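Local coordinates for protein oxidoreductase, putative (PDB 6SKX) that probably catalyses the NADPH-dependent reductive amination of carbonyl compounds, reducing the imine to an amine, as a member of the fungal reductive aminases, at residues 5-10 with 73-78; 181-186 with 253-258. All coordinates share one frame; numbering follows the deposited sequence.

Contact 1: residues 5-10 with 73-78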
ATOM      1  N   SER A   5     -18.973  -8.279  30.398  1.00 39.06           N
ATOM      2  CA  SER A   5     -20.264  -7.819  29.826  1.00 42.55           C
ATOM      3  C   SER A   5     -19.972  -7.066  28.528  1.00 38.04           C
ATOM      4  O   SER A   5     -19.136  -6.154  28.585  1.00 45.23           O
ATOM      5  CB  SER A   5     -20.977  -6.929  30.819  1.00 42.32           C
ATOM      6  OG  SER A   5     -22.258  -6.642  30.369  1.00 39.44           O
ATOM      7  N   ILE A   6     -20.566  -7.463  27.401  1.00 45.01           N
ATOM      8  CA  ILE A   6     -20.247  -6.911  26.044  1.00 44.81           C
ATOM      9  C   ILE A   6     -21.441  -6.071  25.584  1.00 49.50           C
ATOM     10  O   ILE A   6     -22.585  -6.566  25.661  1.00 44.69           O
ATOM     11  CB  ILE A   6     -20.009  -8.036  25.020  1.00 52.77           C
ATOM     12  CG1 ILE A   6     -18.982  -9.079  25.477  1.00 56.59           C
ATOM     13  CG2 ILE A   6     -19.697  -7.471  23.645  1.00 52.12           C
ATOM     14  CD1 ILE A   6     -17.608  -8.555  25.591  1.00 61.28           C
ATOM     15  N   PHE A   7     -21.184  -4.899  25.027  1.00 47.15           N
ATOM     16  CA  PHE A   7     -22.217  -4.073  24.350  1.00 45.90           C
ATOM     17  C   PHE A   7     -21.944  -4.078  22.846  1.00 46.53           C
ATOM     18  O   PHE A   7     -20.898  -3.467  22.399  1.00 47.15           O
ATOM     19  CB  PHE A   7     -22.212  -2.657  24.937  1.00 47.13           C
ATOM     20  CG  PHE A   7     -23.021  -2.506  26.209  1.00 47.87           C
ATOM     21  CD1 PHE A   7     -22.467  -2.789  27.443  1.00 48.84           C
ATOM     22  CD2 PHE A   7     -24.336  -2.064  26.173  1.00 56.81           C
ATOM     23  CE1 PHE A   7     -23.213  -2.657  28.608  1.00 55.41           C
ATOM     24  CE2 PHE A   7     -25.086  -1.948  27.338  1.00 56.12           C
ATOM     25  CZ  PHE A   7     -24.527  -2.271  28.552  1.00 53.90           C
ATOM     26  N   GLY A   8     -22.815  -4.751  22.089  1.00 43.96           N
ATOM     27  CA  GLY A   8     -22.744  -4.778  20.607  1.00 53.79           C
ATOM     28  C   GLY A   8     -22.466  -6.163  20.040  1.00 49.62           C
ATOM     29  O   GLY A   8     -21.392  -6.734  20.340  1.00 53.26           O
ATOM     30  N   LEU A   9     -23.399  -6.674  19.228  1.00 53.47           N
ATOM     31  CA  LEU A   9     -23.289  -7.988  18.540  1.00 50.97           C
ATOM     32  C   LEU A   9     -23.381  -7.819  17.011  1.00 53.66           C
ATOM     33  O   LEU A   9     -23.878  -8.730  16.390  1.00 45.33           O
ATOM     34  CB  LEU A   9     -24.374  -8.917  19.092  1.00 53.44           C
ATOM     35  CG  LEU A   9     -24.145  -9.390  20.538  1.00 51.41           C
ATOM     36  CD1 LEU A   9     -25.139 -10.464  20.926  1.00 47.45           C
ATOM     37  CD2 LEU A   9     -22.735  -9.918  20.739  1.00 51.00           C
ATOM     38  N   GLY A  10     -22.857  -6.724  16.427  1.00 51.53           N
ATOM     39  CA  GLY A  10     -22.366  -6.717  15.031  1.00 50.18           C
ATOM     40  C   GLY A  10     -21.338  -7.829  14.815  1.00 55.25           C
ATOM     41  O   GLY A  10     -21.128  -8.661  15.737  1.00 54.41           O
ATOM     42  N   ALA A  73     -25.743   7.473  23.545  1.00 57.59           N
ATOM     43  CA  ALA A  73     -27.182   7.157  23.437  1.00 64.69           C
ATOM     44  C   ALA A  73     -27.501   5.839  24.160  1.00 70.66           C
ATOM     45  O   ALA A  73     -28.497   5.806  24.902  1.00 66.92           O
ATOM     46  CB  ALA A  73     -27.572   7.109  21.970  1.00 63.20           C
ATOM     47  N   THR A  74     -26.702   4.779  23.976  1.00 66.65           N
ATOM     48  CA  THR A  74     -27.023   3.452  24.581  1.00 63.73           C
ATOM     49  C   THR A  74     -26.953   3.503  26.114  1.00 54.77           C
ATOM     50  O   THR A  74     -27.757   2.805  26.770  1.00 49.68           O
ATOM     51  CB  THR A  74     -26.138   2.337  24.016  1.00 60.13           C
ATOM     52  OG1 THR A  74     -26.383   2.349  22.608  1.00 58.78           O
ATOM     53  CG2 THR A  74     -26.454   0.989  24.634  1.00 57.30           C
ATOM     54  N   LEU A  75     -26.006   4.258  26.668  1.00 54.90           N
ATOM     55  CA  LEU A  75     -25.720   4.270  28.126  1.00 61.47           C
ATOM     56  C   LEU A  75     -26.354   5.479  28.844  1.00 67.15           C
ATOM     57  O   LEU A  75     -26.192   5.540  30.083  1.00 64.71           O
ATOM     58  CB  LEU A  75     -24.200   4.275  28.292  1.00 58.61           C
ATOM     59  CG  LEU A  75     -23.502   2.969  27.915  1.00 60.46           C
ATOM     60  CD1 LEU A  75     -22.021   3.064  28.200  1.00 57.24           C
ATOM     61  CD2 LEU A  75     -24.096   1.794  28.663  1.00 60.63           C
ATOM     62  N   ALA A  76     -27.040   6.385  28.124  1.00 73.81           N
ATOM     63  CA  ALA A  76     -27.608   7.665  28.646  1.00 77.56           C
ATOM     64  C   ALA A  76     -28.510   7.433  29.874  1.00 74.15           C
ATOM     65  O   ALA A  76     -28.464   8.256  30.794  1.00 78.57           O
ATOM     66  CB  ALA A  76     -28.370   8.390  27.562  1.00 68.72           C
ATOM     67  N   GLY A  77     -29.281   6.345  29.909  1.00 75.97           N
ATOM     68  CA  GLY A  77     -30.185   6.031  31.032  1.00 73.09           C
ATOM     69  C   GLY A  77     -29.543   5.193  32.137  1.00 78.58           C
ATOM     70  O   GLY A  77     -30.318   4.615  32.932  1.00 78.09           O
ATOM     71  N   ALA A  78     -28.206   5.101  32.215  1.00 63.45           N
ATOM     72  CA  ALA A  78     -27.513   4.165  33.133  1.00 66.02           C
ATOM     73  C   ALA A  78     -26.250   4.773  33.757  1.00 62.16           C
ATOM     74  O   ALA A  78     -25.517   4.020  34.417  1.00 61.57           O
ATOM     75  CB  ALA A  78     -27.163   2.908  32.373  1.00 77.35           C
TER
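F7 and the pair T74 and L75 meet in the Rossmann-type nucleotide-binding domain, where the last residue of strand 3-7 packs against T74 and L75 of helix 68-75. The CB of F7 points toward the helix. A chi1 of -84° sets CG anti to the carbonyl carbon, and from there the ring reaches both partners. Along one side of the ring, CD2 reaches CG2 of T74 at 4.0 Å, an oblique approach. Farther out, CE2 and CZ lie under CD2 of L75, a methyl that sits over one face of the ring. The contact is purely apolar; the hydroxyl of T74 takes no part in it, being hydrogen-bonded to the carbonyl of A70 one helical turn back. The side chain of I55 from helix 51-56 also touches both F7 and L75, and the ring of W30 meets that of F7 with the planes at about 30°. The packing lies at the strand end that leads into the glycine-rich turn with G8 and G10, and L9 between them is a residue seen to bind NADP(+). At the far tip of the phenyl ring, CZ of F7 stands 4.1 Å from CD2 of L75.

Contact 2: residues 181-186 with 253-258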
ATOM      1  N   PHE A 181      -4.037  -0.871  -5.087  1.00 52.76           N
ATOM      2  CA  PHE A 181      -4.605  -2.141  -5.598  1.00 54.77           C
ATOM      3  C   PHE A 181      -5.656  -1.861  -6.674  1.00 59.37           C
ATOM      4  O   PHE A 181      -5.638  -2.581  -7.689  1.00 57.64           O
ATOM      5  CB  PHE A 181      -5.207  -2.951  -4.460  1.00 56.71           C
ATOM      6  CG  PHE A 181      -6.149  -4.031  -4.917  1.00 61.40           C
ATOM      7  CD1 PHE A 181      -5.669  -5.280  -5.282  1.00 64.10           C
ATOM      8  CD2 PHE A 181      -7.522  -3.808  -4.930  1.00 64.70           C
ATOM      9  CE1 PHE A 181      -6.537  -6.280  -5.691  1.00 66.72           C
ATOM     10  CE2 PHE A 181      -8.386  -4.813  -5.327  1.00 63.04           C
ATOM     11  CZ  PHE A 181      -7.893  -6.042  -5.708  1.00 62.95           C
ATOM     12  N   LEU A 182      -6.521  -0.863  -6.446  1.00 53.11           N
ATOM     13  CA  LEU A 182      -7.631  -0.497  -7.357  1.00 55.64           C
ATOM     14  C   LEU A 182      -7.064   0.131  -8.635  1.00 54.43           C
ATOM     15  O   LEU A 182      -7.463  -0.339  -9.701  1.00 63.45           O
ATOM     16  CB  LEU A 182      -8.642   0.418  -6.641  1.00 54.89           C
ATOM     17  CG  LEU A 182      -9.556  -0.290  -5.633  1.00 60.56           C
ATOM     18  CD1 LEU A 182     -10.357   0.706  -4.813  1.00 60.82           C
ATOM     19  CD2 LEU A 182     -10.484  -1.290  -6.312  1.00 57.35           C
ATOM     20  N   HIS A 183      -6.191   1.142  -8.543  1.00 52.44           N
ATOM     21  CA  HIS A 183      -5.575   1.842  -9.713  1.00 54.61           C
ATOM     22  C   HIS A 183      -4.859   0.803 -10.578  1.00 57.65           C
ATOM     23  O   HIS A 183      -5.057   0.838 -11.794  1.00 64.36           O
ATOM     24  CB  HIS A 183      -4.624   2.971  -9.272  1.00 52.13           C
ATOM     25  CG  HIS A 183      -4.215   3.930 -10.339  1.00 51.85           C
ATOM     26  ND1 HIS A 183      -3.475   5.082 -10.046  1.00 56.05           N
ATOM     27  CD2 HIS A 183      -4.409   3.924 -11.683  1.00 55.22           C
ATOM     28  CE1 HIS A 183      -3.234   5.746 -11.166  1.00 56.75           C
ATOM     29  NE2 HIS A 183      -3.833   5.071 -12.190  1.00 55.00           N
ATOM     30  N   ALA A 184      -4.134  -0.134  -9.949  1.00 58.06           N
ATOM     31  CA  ALA A 184      -3.300  -1.160 -10.618  1.00 58.50           C
ATOM     32  C   ALA A 184      -4.181  -2.197 -11.317  1.00 60.74           C
ATOM     33  O   ALA A 184      -3.919  -2.471 -12.509  1.00 54.77           O
ATOM     34  CB  ALA A 184      -2.386  -1.824  -9.615  1.00 54.14           C
ATOM     35  N   THR A 185      -5.140  -2.790 -10.591  1.00 55.10           N
ATOM     36  CA  THR A 185      -6.050  -3.836 -11.134  1.00 54.97           C
ATOM     37  C   THR A 185      -6.890  -3.265 -12.290  1.00 54.03           C
ATOM     38  O   THR A 185      -7.112  -3.978 -13.273  1.00 57.66           O
ATOM     39  CB  THR A 185      -6.904  -4.469 -10.037  1.00 56.22           C
ATOM     40  OG1 THR A 185      -6.020  -5.012  -9.058  1.00 59.43           O
ATOM     41  CG2 THR A 185      -7.782  -5.580 -10.574  1.00 62.50           C
ATOM     42  N   ALA A 186      -7.271  -1.999 -12.236  1.00 58.44           N
ATOM     43  CA  ALA A 186      -8.091  -1.373 -13.293  1.00 61.04           C
ATOM     44  C   ALA A 186      -7.245  -1.175 -14.558  1.00 64.81           C
ATOM     45  O   ALA A 186      -7.717  -1.517 -15.667  1.00 63.81           O
ATOM     46  CB  ALA A 186      -8.643  -0.068 -12.786  1.00 60.26           C
ATOM     47  N   GLU A 253      -7.316   9.675 -10.547  1.00 72.29           N
ATOM     48  CA  GLU A 253      -7.553  10.576  -9.370  1.00 73.57           C
ATOM     49  C   GLU A 253      -6.672  10.138  -8.182  1.00 72.97           C
ATOM     50  O   GLU A 253      -6.066  11.002  -7.530  1.00 72.45           O
ATOM     51  CB  GLU A 253      -9.035  10.583  -8.979  1.00 76.36           C
ATOM     52  CG  GLU A 253      -9.937  11.348  -9.939  1.00 81.26           C
ATOM     53  CD  GLU A 253      -9.596  12.820 -10.157  1.00 85.95           C
ATOM     54  OE1 GLU A 253      -9.094  13.456  -9.220  1.00 71.99           O
ATOM     55  OE2 GLU A 253      -9.826  13.326 -11.278  1.00 91.34           O
ATOM     56  N   PHE A 254      -6.573   8.827  -7.951  1.00 71.06           N
ATOM     57  CA  PHE A 254      -5.813   8.172  -6.856  1.00 59.48           C
ATOM     58  C   PHE A 254      -4.363   8.642  -6.746  1.00 58.73           C
ATOM     59  O   PHE A 254      -3.895   8.616  -5.594  1.00 56.21           O
ATOM     60  CB  PHE A 254      -5.779   6.661  -7.063  1.00 61.17           C
ATOM     61  CG  PHE A 254      -6.992   5.925  -6.579  1.00 65.90           C
ATOM     62  CD1 PHE A 254      -7.456   6.099  -5.280  1.00 66.91           C
ATOM     63  CD2 PHE A 254      -7.636   5.019  -7.403  1.00 67.67           C
ATOM     64  CE1 PHE A 254      -8.550   5.383  -4.823  1.00 58.92           C
ATOM     65  CE2 PHE A 254      -8.726   4.304  -6.943  1.00 61.56           C
ATOM     66  CZ  PHE A 254      -9.179   4.489  -5.652  1.00 62.06           C
ATOM     67  N   ILE A 255      -3.688   9.017  -7.846  1.00 55.09           N
ATOM     68  CA  ILE A 255      -2.227   9.373  -7.840  1.00 59.73           C
ATOM     69  C   ILE A 255      -2.031  10.897  -7.915  1.00 59.67           C
ATOM     70  O   ILE A 255      -0.869  11.338  -7.707  1.00 55.87           O
ATOM     71  CB  ILE A 255      -1.444   8.645  -8.969  1.00 61.79           C
ATOM     72  CG1 ILE A 255       0.041   8.489  -8.638  1.00 64.02           C
ATOM     73  CG2 ILE A 255      -1.615   9.334 -10.323  1.00 59.99           C
ATOM     74  CD1 ILE A 255       0.760   7.447  -9.494  1.00 67.80           C
ATOM     75  N   ARG A 256      -3.100  11.678  -8.126  1.00 61.82           N
ATOM     76  CA  ARG A 256      -3.041  13.165  -8.251  1.00 66.89           C
ATOM     77  C   ARG A 256      -2.532  13.817  -6.966  1.00 69.14           C
ATOM     78  O   ARG A 256      -1.643  14.675  -7.036  1.00 71.54           O
ATOM     79  CB  ARG A 256      -4.377  13.739  -8.739  1.00 77.18           C
ATOM     80  CG  ARG A 256      -4.649  13.446 -10.213  1.00 79.78           C
ATOM     81  CD  ARG A 256      -5.209  14.614 -11.011  1.00 86.98           C
ATOM     82  NE  ARG A 256      -4.975  14.476 -12.451  1.00 88.35           N
ATOM     83  CZ  ARG A 256      -5.708  13.738 -13.291  1.00 90.79           C
ATOM     84  NH1 ARG A 256      -6.745  13.037 -12.854  1.00 89.77           N
ATOM     85  NH2 ARG A 256      -5.389  13.696 -14.576  1.00 81.67           N
ATOM     86  N   PRO A 257      -3.004  13.416  -5.757  1.00 64.30           N
ATOM     87  CA  PRO A 257      -2.485  13.994  -4.516  1.00 65.10           C
ATOM     88  C   PRO A 257      -0.962  13.830  -4.388  1.00 64.57           C
ATOM     89  O   PRO A 257      -0.324  14.773  -3.992  1.00 71.30           O
ATOM     90  CB  PRO A 257      -3.255  13.255  -3.413  1.00 61.51           C
ATOM     91  CG  PRO A 257      -4.513  12.818  -4.120  1.00 64.00           C
ATOM     92  CD  PRO A 257      -4.040  12.413  -5.501  1.00 59.42           C
ATOM     93  N   MET A 258      -0.406  12.662  -4.725  1.00 68.74           N
ATOM     94  CA  MET A 258       1.065  12.437  -4.636  1.00 68.03           C
ATOM     95  C   MET A 258       1.781  13.325  -5.666  1.00 70.35           C
ATOM     96  O   MET A 258       2.864  13.836  -5.328  1.00 68.92           O
ATOM     97  CB  MET A 258       1.419  10.975  -4.886  1.00 58.53           C
ATOM     98  CG  MET A 258       2.903  10.717  -4.994  1.00 60.02           C
ATOM     99  SD  MET A 258       3.761  10.670  -3.417  1.00 64.18           S
ATOM    100  CE  MET A 258       3.206   9.088  -2.777  1.00 72.04           C
TER
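H183 and L182 of helix 162-188 both reach F254, and H183 also reaches I255, in the all-helical C-terminal domain. The contact is van der Waals throughout. L182 meets the outer part of the phenyl ring: its CB is 3.9 Å from CE2 of F254, and its CD1 methyl lies near CZ. H183 and F254 run antiparallel alongside each other, CB of H183 near CD2 of the phenyl ring and ND1 of H183 4.1 Å from CB of F254. The imidazole then carries on to I255, whose CG2 methyl meets its rim, roughly coplanar with it, 4.0 Å from CE1 of H183; the two side chains are nearly perpendicular.

The first torsions explain the reach. CG of H183 is anti to the backbone N (chi1 -166°), which carries the imidazole to F254 and I255, while F254 folds back beside its own N at -83°, which brings the ring across to L182.

One shell out, NE2 of H183 is hydrogen-bonded to OG of S245, which helps fix the rotation of the imidazole. On the other segment, N of R256 bonds to O of E253 at 3.1 Å, closing the short 3-10 turn that presents F254 and I255. Over the same turn, NH1 of R256 and OE2 of E253 form a salt bridge at 3.5 Å, on the exposed side.

I255 also packs on I238, I241 and I242 of helix 231-248, and H183 shares I241 with it. From the second subunit, the ring of F261 meets that of F254, and S172 packs on H183. The entry to helix 256-267 thus packs against both helices 162-188 and 231-248, beside the second subunit.

Overall arrangement
From the N terminus, the chain lays down strand 3-7, passes the glycine-rich turn and helix 11-22, and runs through strands 26-30 and 60-63 before helix 68-75 returns to close contact 1. The rest of the Rossmann-type sheet follows, and then helix 162-188 leads into the C-terminal domain. Contact 2 opens near the end of that helix and closes after helices 194-221 and 231-248, just before helix 256-267. The two loops are in series, neither nested nor crossed. Their centres lie about 39 Å apart on opposite sides of the chain's centre: contact 1 joins strand to helix in the cofactor domain, contact 2 joins helix 162-188 to the 3-10 turn leading into helix 256-267.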